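Local coordinates for protein CRISPR system Cmr subunit Cmr1-1 (PDB 4W8Z) that caps the type III-B Cmr ribonucleoprotein complex together with Cmr6 and binds RNA in CRISPR-based defence against mobile genetic elements, at residues I9-I14 and R128-S133; V138-T143 and S173-D178; G40-W45 and L144-L149. All coordinates share one frame; numbering follows the deposited sequence.

Interaction 1 of 3, residues I9-I14 and R128-S133; sequences IEEFEI and RVVLES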
ATOM      1  N   ILE A   9      -8.282  23.440   8.098  1.00 84.31           N
ATOM      2  CA  ILE A   9      -7.096  23.238   7.270  1.00 87.25           C
ATOM      3  C   ILE A   9      -6.046  22.351   7.946  1.00 80.18           C
ATOM      4  O   ILE A   9      -5.672  22.569   9.098  1.00 80.61           O
ATOM      5  CB  ILE A   9      -6.460  24.595   6.871  1.00 87.78           C
ATOM      6  CG1 ILE A   9      -5.158  24.373   6.102  1.00 87.46           C
ATOM      7  CG2 ILE A   9      -6.229  25.478   8.094  1.00 93.40           C
ATOM      8  CD1 ILE A   9      -4.586  25.635   5.500  1.00 82.68           C
ATOM      9  N   GLU A  10      -5.588  21.337   7.214  1.00 84.40           N
ATOM     10  CA  GLU A  10      -4.584  20.396   7.703  1.00 82.59           C
ATOM     11  C   GLU A  10      -3.383  20.383   6.765  1.00 85.43           C
ATOM     12  O   GLU A  10      -3.543  20.260   5.552  1.00 94.82           O
ATOM     13  CB  GLU A  10      -5.174  18.990   7.816  1.00 84.10           C
ATOM     14  CG  GLU A  10      -6.430  18.902   8.658  1.00 85.30           C
ATOM     15  CD  GLU A  10      -6.131  18.766  10.136  1.00 97.31           C
ATOM     16  OE1 GLU A  10      -5.449  17.788  10.515  1.00 94.59           O
ATOM     17  OE2 GLU A  10      -6.577  19.637  10.918  1.00 99.14           O
ATOM     18  N   GLU A  11      -2.183  20.509   7.318  1.00 86.45           N
ATOM     19  CA  GLU A  11      -0.988  20.595   6.488  1.00 88.73           C
ATOM     20  C   GLU A  11       0.032  19.516   6.843  1.00 83.10           C
ATOM     21  O   GLU A  11       0.258  19.225   8.017  1.00 88.72           O
ATOM     22  CB  GLU A  11      -0.357  21.980   6.619  1.00 97.27           C
ATOM     23  CG  GLU A  11      -1.355  23.130   6.573  1.00108.88           C
ATOM     24  CD  GLU A  11      -0.681  24.486   6.498  1.00119.63           C
ATOM     25  OE1 GLU A  11       0.054  24.731   5.517  1.00124.36           O
ATOM     26  OE2 GLU A  11      -0.882  25.307   7.418  1.00116.95           O
ATOM     27  N   PHE A  12       0.646  18.928   5.821  1.00 80.38           N
ATOM     28  CA  PHE A  12       1.615  17.854   6.017  1.00 77.81           C
ATOM     29  C   PHE A  12       2.820  17.977   5.096  1.00 81.08           C
ATOM     30  O   PHE A  12       2.698  18.406   3.949  1.00 81.98           O
ATOM     31  CB  PHE A  12       0.965  16.487   5.782  1.00 80.16           C
ATOM     32  CG  PHE A  12      -0.170  16.180   6.709  1.00 75.82           C
ATOM     33  CD1 PHE A  12       0.051  15.496   7.890  1.00 68.23           C
ATOM     34  CD2 PHE A  12      -1.463  16.566   6.393  1.00 71.53           C
ATOM     35  CE1 PHE A  12      -0.992  15.209   8.744  1.00 67.55           C
ATOM     36  CE2 PHE A  12      -2.511  16.282   7.243  1.00 74.22           C
ATOM     37  CZ  PHE A  12      -2.275  15.603   8.419  1.00 75.58           C
ATOM     38  N   GLU A  13       3.985  17.588   5.601  1.00 76.36           N
ATOM     39  CA  GLU A  13       5.127  17.311   4.742  1.00 77.14           C
ATOM     40  C   GLU A  13       5.466  15.834   4.848  1.00 76.59           C
ATOM     41  O   GLU A  13       5.797  15.345   5.929  1.00 72.81           O
ATOM     42  CB  GLU A  13       6.341  18.160   5.122  1.00 80.28           C
ATOM     43  CG  GLU A  13       6.519  19.409   4.283  1.00 84.50           C
ATOM     44  CD  GLU A  13       7.943  19.935   4.320  1.00 98.27           C
ATOM     45  OE1 GLU A  13       8.127  21.170   4.434  1.00109.84           O
ATOM     46  OE2 GLU A  13       8.881  19.111   4.228  1.00 91.74           O
ATOM     47  N   ILE A  14       5.362  15.113   3.737  1.00 74.84           N
ATOM     48  CA  ILE A  14       5.748  13.708   3.736  1.00 75.84           C
ATOM     49  C   ILE A  14       7.051  13.522   2.969  1.00 77.36           C
ATOM     50  O   ILE A  14       7.395  14.320   2.101  1.00 80.05           O
ATOM     51  CB  ILE A  14       4.648  12.802   3.141  1.00 70.32           C
ATOM     52  CG1 ILE A  14       4.629  12.888   1.614  1.00 81.70           C
ATOM     53  CG2 ILE A  14       3.293  13.158   3.732  1.00 69.04           C
ATOM     54  CD1 ILE A  14       3.623  11.957   0.960  1.00 74.70           C
ATOM     55  N   ARG A 128       4.598  18.394  -0.123  1.00 85.02           N
ATOM     56  CA  ARG A 128       3.654  19.088   0.742  1.00 78.98           C
ATOM     57  C   ARG A 128       2.233  18.662   0.417  1.00 77.57           C
ATOM     58  O   ARG A 128       1.821  18.682  -0.741  1.00 88.20           O
ATOM     59  CB  ARG A 128       3.788  20.601   0.598  1.00 87.29           C
ATOM     60  CG  ARG A 128       2.665  21.368   1.272  1.00 97.51           C
ATOM     61  CD  ARG A 128       3.190  22.617   1.949  1.00116.89           C
ATOM     62  NE  ARG A 128       4.464  22.359   2.615  1.00127.94           N
ATOM     63  CZ  ARG A 128       5.067  23.212   3.435  1.00120.41           C
ATOM     64  NH1 ARG A 128       4.505  24.381   3.707  1.00124.58           N
ATOM     65  NH2 ARG A 128       6.228  22.890   3.988  1.00120.56           N
ATOM     66  N   VAL A 129       1.485  18.265   1.440  1.00 72.17           N
ATOM     67  CA  VAL A 129       0.087  17.908   1.261  1.00 73.49           C
ATOM     68  C   VAL A 129      -0.791  18.785   2.143  1.00 78.32           C
ATOM     69  O   VAL A 129      -0.616  18.825   3.360  1.00 83.87           O
ATOM     70  CB  VAL A 129      -0.174  16.425   1.587  1.00 70.97           C
ATOM     71  CG1 VAL A 129      -1.649  16.110   1.441  1.00 66.00           C
ATOM     72  CG2 VAL A 129       0.657  15.525   0.683  1.00 70.07           C
ATOM     73  N   VAL A 130      -1.727  19.497   1.523  1.00 77.52           N
ATOM     74  CA  VAL A 130      -2.604  20.403   2.253  1.00 82.15           C
ATOM     75  C   VAL A 130      -4.061  20.036   2.011  1.00 87.28           C
ATOM     76  O   VAL A 130      -4.476  19.841   0.867  1.00 89.27           O
ATOM     77  CB  VAL A 130      -2.371  21.874   1.841  1.00 78.43           C
ATOM     78  CG1 VAL A 130      -3.368  22.787   2.535  1.00 78.50           C
ATOM     79  CG2 VAL A 130      -0.942  22.297   2.156  1.00 77.66           C
ATOM     80  N   LEU A 131      -4.828  19.938   3.093  1.00 81.59           N
ATOM     81  CA  LEU A 131      -6.236  19.562   3.013  1.00 76.39           C
ATOM     82  C   LEU A 131      -7.119  20.678   3.548  1.00 78.18           C
ATOM     83  O   LEU A 131      -6.875  21.199   4.635  1.00 78.75           O
ATOM     84  CB  LEU A 131      -6.497  18.274   3.796  1.00 77.52           C
ATOM     85  CG  LEU A 131      -5.509  17.124   3.587  1.00 81.52           C
ATOM     86  CD1 LEU A 131      -5.810  15.965   4.533  1.00 81.76           C
ATOM     87  CD2 LEU A 131      -5.535  16.663   2.139  1.00 85.76           C
ATOM     88  N   GLU A 132      -8.145  21.043   2.781  1.00 84.18           N
ATOM     89  CA  GLU A 132      -9.060  22.115   3.171  1.00 82.63           C
ATOM     90  C   GLU A 132     -10.519  21.710   2.987  1.00 88.17           C
ATOM     91  O   GLU A 132     -10.887  21.134   1.962  1.00 87.26           O
ATOM     92  CB  GLU A 132      -8.785  23.386   2.360  1.00 83.81           C
ATOM     93  CG  GLU A 132      -7.404  23.982   2.559  1.00 84.74           C
ATOM     94  CD  GLU A 132      -7.182  25.218   1.711  1.00 87.28           C
ATOM     95  OE1 GLU A 132      -7.325  26.341   2.242  1.00 95.56           O
ATOM     96  OE2 GLU A 132      -6.864  25.068   0.513  1.00 96.58           O
ATOM     97  N   SER A 133     -11.349  22.027   3.976  1.00 85.51           N
ATOM     98  CA  SER A 133     -12.776  21.739   3.898  1.00 86.12           C
ATOM     99  C   SER A 133     -13.571  22.627   4.846  1.00 94.22           C
ATOM    100  O   SER A 133     -13.081  22.999   5.913  1.00103.65           O
ATOM    101  CB  SER A 133     -13.042  20.264   4.213  1.00 87.32           C
ATOM    102  OG  SER A 133     -14.423  19.959   4.130  1.00 84.08           O
TER
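Glu13 and Arg128 meet at one end of an antiparallel strand pair, residues 9-14 against 128-133, and make its one salt bridge. Arg128 NH2 donates to Glu13 OE1 at 2.6 Å, and the carboxylate takes this donor on its anti lone pair. Glu13 OE1 lies close to the guanidinium plane at its edge, while the two flat groups are turned 36° against each other. With CG opposite the backbone N (chi1 169°), the Arg128 chain bends twice further out and brings NH2 to the neighbouring strand. On the same face, Ile9 CD1 touches Val130 CG1 at 4.3 Å.

Behind these side chains runs the backbone pairing. Glu10 N donates to Leu131 O at 2.9 Å, and Leu131 N to Glu10 O at 2.8 Å. Phe12 and Val129 repeat the pattern, although the bond from Phe12 N to Val129 O is the more bent. Between these hydrogen-bonded pairs, Glu11 faces Val130 as a non-hydrogen-bonded pair with CA atoms 4.5 Å apart.

The other face is apolar where Phe12, Val129 and Leu131 gather. Phe12 CE2 lies 4.3 Å from Leu131 CD1, and Val129 O sits at the ring's edge. Helices 38-54 and 136-152 cover this side, through Met42 on Leu131 and Leu146 on Phe12, as expected of the two central strands in the ferredoxin-like fold of RAMP proteins.

Glu13 OE2 makes long, weak ion pairs with Arg126 and Arg170. Several arginines around one buried carboxylate probably favour its ionised form. The face of Glu13 and Arg128 thus carries the ion pair, while Phe12, Val129 and Leu131 set hydrocarbon against the helices, with Glu10 as the polar exception, bonded to Ser173.

Interaction 2 of 3, residues V138-T143 and S173-D178; sequences VIKLAT and SEVLED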
ATOM      1  N   VAL A 138     -15.830  15.995   7.248  1.00 91.49           N
ATOM      2  CA  VAL A 138     -15.067  15.707   6.041  1.00 84.49           C
ATOM      3  C   VAL A 138     -13.554  15.782   6.259  1.00 82.51           C
ATOM      4  O   VAL A 138     -12.827  14.876   5.857  1.00 86.12           O
ATOM      5  CB  VAL A 138     -15.462  16.668   4.896  1.00 83.88           C
ATOM      6  CG1 VAL A 138     -14.434  16.628   3.782  1.00 85.76           C
ATOM      7  CG2 VAL A 138     -16.839  16.312   4.358  1.00 78.96           C
ATOM      8  N   ILE A 139     -13.083  16.848   6.899  1.00 79.00           N
ATOM      9  CA  ILE A 139     -11.647  17.044   7.078  1.00 79.26           C
ATOM     10  C   ILE A 139     -11.055  15.959   7.983  1.00 85.25           C
ATOM     11  O   ILE A 139      -9.897  15.569   7.818  1.00 79.80           O
ATOM     12  CB  ILE A 139     -11.328  18.450   7.652  1.00 77.12           C
ATOM     13  CG1 ILE A 139      -9.845  18.781   7.495  1.00 79.12           C
ATOM     14  CG2 ILE A 139     -11.742  18.572   9.108  1.00 87.86           C
ATOM     15  CD1 ILE A 139      -9.489  19.341   6.145  1.00 79.68           C
ATOM     16  N   LYS A 140     -11.854  15.455   8.922  1.00 95.48           N
ATOM     17  CA  LYS A 140     -11.417  14.364   9.785  1.00 87.78           C
ATOM     18  C   LYS A 140     -11.196  13.107   8.956  1.00 86.10           C
ATOM     19  O   LYS A 140     -10.173  12.435   9.087  1.00 88.95           O
ATOM     20  CB  LYS A 140     -12.440  14.091  10.888  1.00 90.01           C
ATOM     21  CG  LYS A 140     -12.398  15.064  12.054  1.00 93.89           C
ATOM     22  CD  LYS A 140     -13.353  14.612  13.154  1.00 96.36           C
ATOM     23  CE  LYS A 140     -13.235  15.481  14.395  1.00106.20           C
ATOM     24  NZ  LYS A 140     -13.995  14.921  15.548  1.00109.98           N
ATOM     25  N   LEU A 141     -12.160  12.807   8.091  1.00 80.37           N
ATOM     26  CA  LEU A 141     -12.096  11.633   7.230  1.00 83.80           C
ATOM     27  C   LEU A 141     -10.977  11.731   6.189  1.00 86.48           C
ATOM     28  O   LEU A 141     -10.378  10.725   5.810  1.00 87.19           O
ATOM     29  CB  LEU A 141     -13.441  11.420   6.536  1.00 77.46           C
ATOM     30  CG  LEU A 141     -14.590  11.002   7.454  1.00 73.52           C
ATOM     31  CD1 LEU A 141     -15.911  11.047   6.715  1.00 70.53           C
ATOM     32  CD2 LEU A 141     -14.332   9.619   8.010  1.00 69.88           C
ATOM     33  N   ALA A 142     -10.701  12.944   5.726  1.00 85.22           N
ATOM     34  CA  ALA A 142      -9.621  13.167   4.773  1.00 82.95           C
ATOM     35  C   ALA A 142      -8.268  12.891   5.423  1.00 81.41           C
ATOM     36  O   ALA A 142      -7.416  12.217   4.846  1.00 80.14           O
ATOM     37  CB  ALA A 142      -9.675  14.589   4.231  1.00 76.99           C
ATOM     38  N   THR A 143      -8.084  13.411   6.632  1.00 78.32           N
ATOM     39  CA  THR A 143      -6.833  13.244   7.361  1.00 79.47           C
ATOM     40  C   THR A 143      -6.608  11.786   7.762  1.00 73.09           C
ATOM     41  O   THR A 143      -5.490  11.272   7.665  1.00 75.58           O
ATOM     42  CB  THR A 143      -6.797  14.151   8.610  1.00 78.71           C
ATOM     43  OG1 THR A 143      -6.490  15.491   8.208  1.00 84.04           O
ATOM     44  CG2 THR A 143      -5.743  13.689   9.596  1.00 75.68           C
ATOM     45  N   SER A 173      -1.600  19.470  12.463  1.00 78.54           N
ATOM     46  CA  SER A 173      -2.855  18.747  12.330  1.00 79.60           C
ATOM     47  C   SER A 173      -3.667  18.745  13.613  1.00 88.24           C
ATOM     48  O   SER A 173      -3.370  17.996  14.543  1.00 90.92           O
ATOM     49  CB  SER A 173      -2.588  17.308  11.894  1.00 74.57           C
ATOM     50  OG  SER A 173      -3.798  16.582  11.799  1.00 74.94           O
ATOM     51  N   GLU A 174      -4.697  19.583  13.657  1.00 88.72           N
ATOM     52  CA  GLU A 174      -5.584  19.628  14.807  1.00 84.77           C
ATOM     53  C   GLU A 174      -6.410  18.352  14.873  1.00 89.12           C
ATOM     54  O   GLU A 174      -6.814  17.922  15.954  1.00 99.20           O
ATOM     55  CB  GLU A 174      -6.497  20.853  14.750  1.00 88.02           C
ATOM     56  CG  GLU A 174      -5.781  22.171  14.998  1.00 90.16           C
ATOM     57  CD  GLU A 174      -6.736  23.349  15.098  1.00 97.90           C
ATOM     58  OE1 GLU A 174      -7.967  23.122  15.112  1.00 94.83           O
ATOM     59  OE2 GLU A 174      -6.256  24.504  15.165  1.00 98.60           O
ATOM     60  N   VAL A 175      -6.649  17.740  13.715  1.00 86.51           N
ATOM     61  CA  VAL A 175      -7.432  16.508  13.654  1.00 79.00           C
ATOM     62  C   VAL A 175      -6.701  15.341  14.314  1.00 77.60           C
ATOM     63  O   VAL A 175      -7.278  14.635  15.137  1.00 84.42           O
ATOM     64  CB  VAL A 175      -7.781  16.130  12.206  1.00 78.57           C
ATOM     65  CG1 VAL A 175      -8.402  14.742  12.160  1.00 79.50           C
ATOM     66  CG2 VAL A 175      -8.724  17.154  11.612  1.00 81.69           C
ATOM     67  N   LEU A 176      -5.435  15.143  13.959  1.00 73.40           N
ATOM     68  CA  LEU A 176      -4.632  14.093  14.577  1.00 72.65           C
ATOM     69  C   LEU A 176      -4.442  14.343  16.069  1.00 78.57           C
ATOM     70  O   LEU A 176      -4.408  13.404  16.862  1.00 83.32           O
ATOM     71  CB  LEU A 176      -3.270  13.976  13.895  1.00 70.16           C
ATOM     72  CG  LEU A 176      -3.263  13.386  12.482  1.00 76.36           C
ATOM     73  CD1 LEU A 176      -1.827  13.109  12.029  1.00 70.36           C
ATOM     74  CD2 LEU A 176      -4.128  12.127  12.399  1.00 63.04           C
ATOM     75  N   GLU A 177      -4.308  15.611  16.440  1.00 85.82           N
ATOM     76  CA  GLU A 177      -4.210  16.001  17.841  1.00 92.13           C
ATOM     77  C   GLU A 177      -5.489  15.611  18.582  1.00 91.90           C
ATOM     78  O   GLU A 177      -5.447  15.004  19.652  1.00 89.31           O
ATOM     79  CB  GLU A 177      -3.953  17.507  17.950  1.00 97.07           C
ATOM     80  CG  GLU A 177      -3.600  18.001  19.339  1.00103.76           C
ATOM     81  CD  GLU A 177      -3.270  19.488  19.366  1.00115.89           C
ATOM     82  OE1 GLU A 177      -3.616  20.206  18.401  1.00116.18           O
ATOM     83  OE2 GLU A 177      -2.655  19.937  20.356  1.00122.29           O
ATOM     84  N   ASP A 178      -6.626  15.945  17.978  1.00 92.51           N
ATOM     85  CA  ASP A 178      -7.936  15.665  18.549  1.00 91.80           C
ATOM     86  C   ASP A 178      -8.164  14.171  18.775  1.00 85.90           C
ATOM     87  O   ASP A 178      -8.659  13.763  19.826  1.00 92.26           O
ATOM     88  CB  ASP A 178      -9.025  16.224  17.634  1.00 97.20           C
ATOM     89  CG  ASP A 178     -10.124  16.933  18.399  1.00110.17           C
ATOM     90  OD1 ASP A 178      -9.800  17.745  19.296  1.00118.71           O
ATOM     91  OD2 ASP A 178     -11.311  16.674  18.102  1.00110.28           O
TER
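Val175 reaches across to Ile139, Lys140 and Thr143, joining the second long helix of the ferredoxin-like fold, 136-152, to the short helix 174-178 that follows the fold's last strand. The two segments run nearly perpendicular, at 85° with axes 9.8 Å apart, and they meet through side chains without any hydrogen bond between them.

Apolar contact comes first. The two methyls of Val175 divide their neighbours: CG1 lies 3.8 Å from Thr143 CG2 and 3.9 Å from Lys140 CA, at the helix surface itself, whereas CG2 turns to Ile139 CG2. Lys140 adds the hydrocarbon part of its chain, CG passing beside Val175 CG1. Thr143 contributes its methyl, placed opposite the backbone N by a chi1 of -78° for OG1, and this CG2 crosses to Leu176 CD2 at 3.6 Å. Beyond, Leu176 leans on Phe12 of strand 8-16 and on Leu181.

Charge plays a looser part. The Lys140 chain runs out extended, and its NZ stops 4.1 Å from Asp178 OD2. At this separation the opposite charges are near but not paired, any attraction is probably modest, and Asp178 itself is exposed.

No hydrogen bond spans the crossing directly, but Glu10 of strand 8-16 serves both sides. Its OE1 bonds the hydroxyl of Ser173, the N-cap residue, and makes a weak bond with Thr143 OG1; OE2 forms weak bonds with the backbone nitrogens of Glu174 and Val175. A carboxylate at the start of a helix would probably interact favourably with the helix dipole. The cap itself is nearly straight: Leu176 N donates to Ser173 OG at 3.1 Å with an angle of 166° at the hydrogen.

Interaction 3 of 3, residues G40-W45 and L144-L149; sequences GAMRWW and LSLWAL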
ATOM      1  N   GLY A  40      -5.254   9.942  -5.283  1.00 88.10           N
ATOM      2  CA  GLY A  40      -5.877   8.683  -5.654  1.00 77.77           C
ATOM      3  C   GLY A  40      -5.769   7.633  -4.568  1.00 75.80           C
ATOM      4  O   GLY A  40      -6.719   6.891  -4.310  1.00 75.37           O
ATOM      5  N   ALA A  41      -4.607   7.574  -3.925  1.00 69.24           N
ATOM      6  CA  ALA A  41      -4.372   6.608  -2.861  1.00 66.68           C
ATOM      7  C   ALA A  41      -5.166   6.940  -1.596  1.00 69.39           C
ATOM      8  O   ALA A  41      -5.621   6.037  -0.891  1.00 75.59           O
ATOM      9  CB  ALA A  41      -2.895   6.530  -2.549  1.00 71.99           C
ATOM     10  N   MET A  42      -5.325   8.232  -1.312  1.00 71.46           N
ATOM     11  CA  MET A  42      -6.165   8.682  -0.203  1.00 75.50           C
ATOM     12  C   MET A  42      -7.600   8.221  -0.415  1.00 82.28           C
ATOM     13  O   MET A  42      -8.247   7.707   0.501  1.00 83.03           O
ATOM     14  CB  MET A  42      -6.120  10.207  -0.062  1.00 71.11           C
ATOM     15  CG  MET A  42      -4.858  10.746   0.593  1.00 73.12           C
ATOM     16  SD  MET A  42      -4.844  12.548   0.671  1.00 73.69           S
ATOM     17  CE  MET A  42      -6.363  12.848   1.568  1.00 72.56           C
ATOM     18  N   ARG A  43      -8.086   8.401  -1.640  1.00 77.65           N
ATOM     19  CA  ARG A  43      -9.422   7.965  -2.008  1.00 72.99           C
ATOM     20  C   ARG A  43      -9.546   6.461  -1.818  1.00 73.74           C
ATOM     21  O   ARG A  43     -10.555   5.971  -1.307  1.00 71.79           O
ATOM     22  CB  ARG A  43      -9.736   8.347  -3.453  1.00 80.93           C
ATOM     23  CG  ARG A  43     -11.214   8.349  -3.781  1.00 87.21           C
ATOM     24  CD  ARG A  43     -11.451   8.348  -5.275  1.00 92.63           C
ATOM     25  NE  ARG A  43     -12.820   8.737  -5.591  1.00100.04           N
ATOM     26  CZ  ARG A  43     -13.181   9.975  -5.901  1.00107.36           C
ATOM     27  NH1 ARG A  43     -12.266  10.935  -5.942  1.00112.82           N
ATOM     28  NH2 ARG A  43     -14.452  10.254  -6.174  1.00109.50           N
ATOM     29  N   TRP A  44      -8.508   5.732  -2.219  1.00 74.81           N
ATOM     30  CA  TRP A  44      -8.495   4.283  -2.063  1.00 70.41           C
ATOM     31  C   TRP A  44      -8.614   3.909  -0.596  1.00 72.59           C
ATOM     32  O   TRP A  44      -9.394   3.031  -0.229  1.00 75.44           O
ATOM     33  CB  TRP A  44      -7.223   3.672  -2.649  1.00 65.61           C
ATOM     34  CG  TRP A  44      -7.303   2.177  -2.787  1.00 68.01           C
ATOM     35  CD1 TRP A  44      -7.638   1.481  -3.908  1.00 62.71           C
ATOM     36  CD2 TRP A  44      -7.052   1.195  -1.768  1.00 76.79           C
ATOM     37  NE1 TRP A  44      -7.611   0.129  -3.657  1.00 66.93           N
ATOM     38  CE2 TRP A  44      -7.256  -0.074  -2.350  1.00 68.88           C
ATOM     39  CE3 TRP A  44      -6.671   1.267  -0.422  1.00 61.64           C
ATOM     40  CZ2 TRP A  44      -7.095  -1.259  -1.636  1.00 63.23           C
ATOM     41  CZ3 TRP A  44      -6.517   0.091   0.287  1.00 61.71           C
ATOM     42  CH2 TRP A  44      -6.729  -1.157  -0.322  1.00 65.33           C
ATOM     43  N   TRP A  45      -7.840   4.589   0.243  1.00 76.65           N
ATOM     44  CA  TRP A  45      -7.769   4.242   1.653  1.00 70.63           C
ATOM     45  C   TRP A  45      -9.004   4.671   2.422  1.00 72.89           C
ATOM     46  O   TRP A  45      -9.316   4.096   3.462  1.00 78.56           O
ATOM     47  CB  TRP A  45      -6.508   4.837   2.285  1.00 69.82           C
ATOM     48  CG  TRP A  45      -5.376   3.881   2.196  1.00 66.19           C
ATOM     49  CD1 TRP A  45      -4.281   3.974   1.390  1.00 67.68           C
ATOM     50  CD2 TRP A  45      -5.254   2.641   2.900  1.00 65.24           C
ATOM     51  NE1 TRP A  45      -3.471   2.879   1.565  1.00 75.57           N
ATOM     52  CE2 TRP A  45      -4.047   2.044   2.486  1.00 69.03           C
ATOM     53  CE3 TRP A  45      -6.047   1.981   3.847  1.00 70.81           C
ATOM     54  CZ2 TRP A  45      -3.608   0.818   2.988  1.00 70.71           C
ATOM     55  CZ3 TRP A  45      -5.611   0.765   4.344  1.00 75.25           C
ATOM     56  CH2 TRP A  45      -4.400   0.196   3.914  1.00 73.44           C
ATOM     57  N   LEU A 144      -7.671  11.119   8.196  1.00 66.52           N
ATOM     58  CA  LEU A 144      -7.592   9.699   8.514  1.00 62.18           C
ATOM     59  C   LEU A 144      -7.130   8.907   7.299  1.00 66.16           C
ATOM     60  O   LEU A 144      -6.291   8.013   7.412  1.00 67.66           O
ATOM     61  CB  LEU A 144      -8.941   9.181   9.008  1.00 59.45           C
ATOM     62  CG  LEU A 144      -9.237   9.457  10.483  1.00 65.50           C
ATOM     63  CD1 LEU A 144     -10.698   9.243  10.784  1.00 71.66           C
ATOM     64  CD2 LEU A 144      -8.378   8.574  11.373  1.00 68.91           C
ATOM     65  N   SER A 145      -7.679   9.247   6.135  1.00 75.96           N
ATOM     66  CA  SER A 145      -7.277   8.619   4.879  1.00 68.62           C
ATOM     67  C   SER A 145      -5.786   8.775   4.629  1.00 74.01           C
ATOM     68  O   SER A 145      -5.089   7.793   4.364  1.00 80.67           O
ATOM     69  CB  SER A 145      -8.057   9.216   3.713  1.00 71.39           C
ATOM     70  OG  SER A 145      -9.433   8.915   3.832  1.00 76.92           O
ATOM     71  N   LEU A 146      -5.305  10.012   4.715  1.00 72.56           N
ATOM     72  CA  LEU A 146      -3.890  10.303   4.510  1.00 66.62           C
ATOM     73  C   LEU A 146      -3.021   9.604   5.547  1.00 66.68           C
ATOM     74  O   LEU A 146      -1.952   9.087   5.216  1.00 64.78           O
ATOM     75  CB  LEU A 146      -3.638  11.809   4.549  1.00 66.16           C
ATOM     76  CG  LEU A 146      -2.176  12.250   4.459  1.00 63.40           C
ATOM     77  CD1 LEU A 146      -1.505  11.690   3.222  1.00 61.80           C
ATOM     78  CD2 LEU A 146      -2.107  13.751   4.451  1.00 78.56           C
ATOM     79  N   TRP A 147      -3.479   9.598   6.797  1.00 61.69           N
ATOM     80  CA  TRP A 147      -2.797   8.867   7.859  1.00 63.17           C
ATOM     81  C   TRP A 147      -2.640   7.400   7.472  1.00 69.70           C
ATOM     82  O   TRP A 147      -1.577   6.810   7.668  1.00 69.40           O
ATOM     83  CB  TRP A 147      -3.559   8.977   9.182  1.00 66.51           C
ATOM     84  CG  TRP A 147      -2.865   8.291  10.329  1.00 74.33           C
ATOM     85  CD1 TRP A 147      -2.059   8.874  11.269  1.00 78.36           C
ATOM     86  CD2 TRP A 147      -2.905   6.892  10.651  1.00 74.91           C
ATOM     87  NE1 TRP A 147      -1.601   7.928  12.158  1.00 68.26           N
ATOM     88  CE2 TRP A 147      -2.102   6.704  11.799  1.00 69.35           C
ATOM     89  CE3 TRP A 147      -3.541   5.782  10.081  1.00 73.38           C
ATOM     90  CZ2 TRP A 147      -1.917   5.454  12.385  1.00 65.44           C
ATOM     91  CZ3 TRP A 147      -3.355   4.538  10.664  1.00 68.56           C
ATOM     92  CH2 TRP A 147      -2.550   4.386  11.806  1.00 71.29           C
ATOM     93  N   ALA A 148      -3.709   6.822   6.927  1.00 66.87           N
ATOM     94  CA  ALA A 148      -3.716   5.418   6.528  1.00 69.22           C
ATOM     95  C   ALA A 148      -2.781   5.174   5.344  1.00 70.99           C
ATOM     96  O   ALA A 148      -2.082   4.159   5.289  1.00 70.45           O
ATOM     97  CB  ALA A 148      -5.131   4.966   6.190  1.00 63.49           C
ATOM     98  N   LEU A 149      -2.773   6.112   4.403  1.00 62.07           N
ATOM     99  CA  LEU A 149      -1.896   6.027   3.240  1.00 64.49           C
ATOM    100  C   LEU A 149      -0.422   5.973   3.645  1.00 68.82           C
ATOM    101  O   LEU A 149       0.355   5.204   3.085  1.00 67.73           O
ATOM    102  CB  LEU A 149      -2.140   7.215   2.305  1.00 70.12           C
ATOM    103  CG  LEU A 149      -1.120   7.428   1.186  1.00 69.95           C
ATOM    104  CD1 LEU A 149      -0.980   6.163   0.357  1.00 82.18           C
ATOM    105  CD2 LEU A 149      -1.527   8.606   0.312  1.00 65.20           C
TER
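Met42 lies against Ser145, Leu146 and Leu149 where segments 40-45 and 144-149 cross at 102°; they belong to helices 38-54 and 136-152, the pair that packs on the sheet of the ferredoxin-like fold. Its CB starts the contact 4.4 Å from Ser145 CB. Next, CG touches Leu149 CD2 at 4.0 Å and also approaches Leu146 CA. SD continues past Leu146 CB at 4.1 Å. A turn at chi3 (57°) keeps CE beside Leu146 CB and sets it near Ala142 O and Leu131 of strand 126-133, joining helix crossing to sheet.

On the other flank, Leu149 carries CD1 to within 3.5 Å of Ala41 CB. Trp45 rests one indole face on the backbone of the facing helix: Ala148 O lies over the ring centre, and Leu149 N nearer the rim. CD1 of Trp45 touches Leu149 CA at 3.7 Å, while CE3 meets Ala148 CB at 3.9 Å. Trp44 CZ3 covers the opposite face, so the indole is held between its neighbour and the second helix.

Ser145 is small enough for the backbones to approach, its CB 3.6 Å from Met42 O; its hydroxyl bonds back to Leu141 O within its own helix. With no hydrogen bond across this buried crossing, cohesion probably comes mainly from close fit and the exclusion of water.

Strand 8-16 opens the chain and helix 38-54 follows it. Interaction 1 closes a long loop when strand 126-133 returns beside the first strand; interaction 3 opens inside that loop, at 40-45, and closes beyond it at 144-149, so the two cross. Interaction 2 begins at 138-143, after interaction 1 has closed, and ends at 173-178 past the last strand of the sheet, thereby crossing interaction 3 as well. None nests within another. Helix 136-152 serves both interactions 2 and 3, facing helix 174-178 with one part and helix 38-54 with the next. Together the contacts tie the central strands, both covering helices and the segment after strand 166-172 into one ferredoxin-like unit.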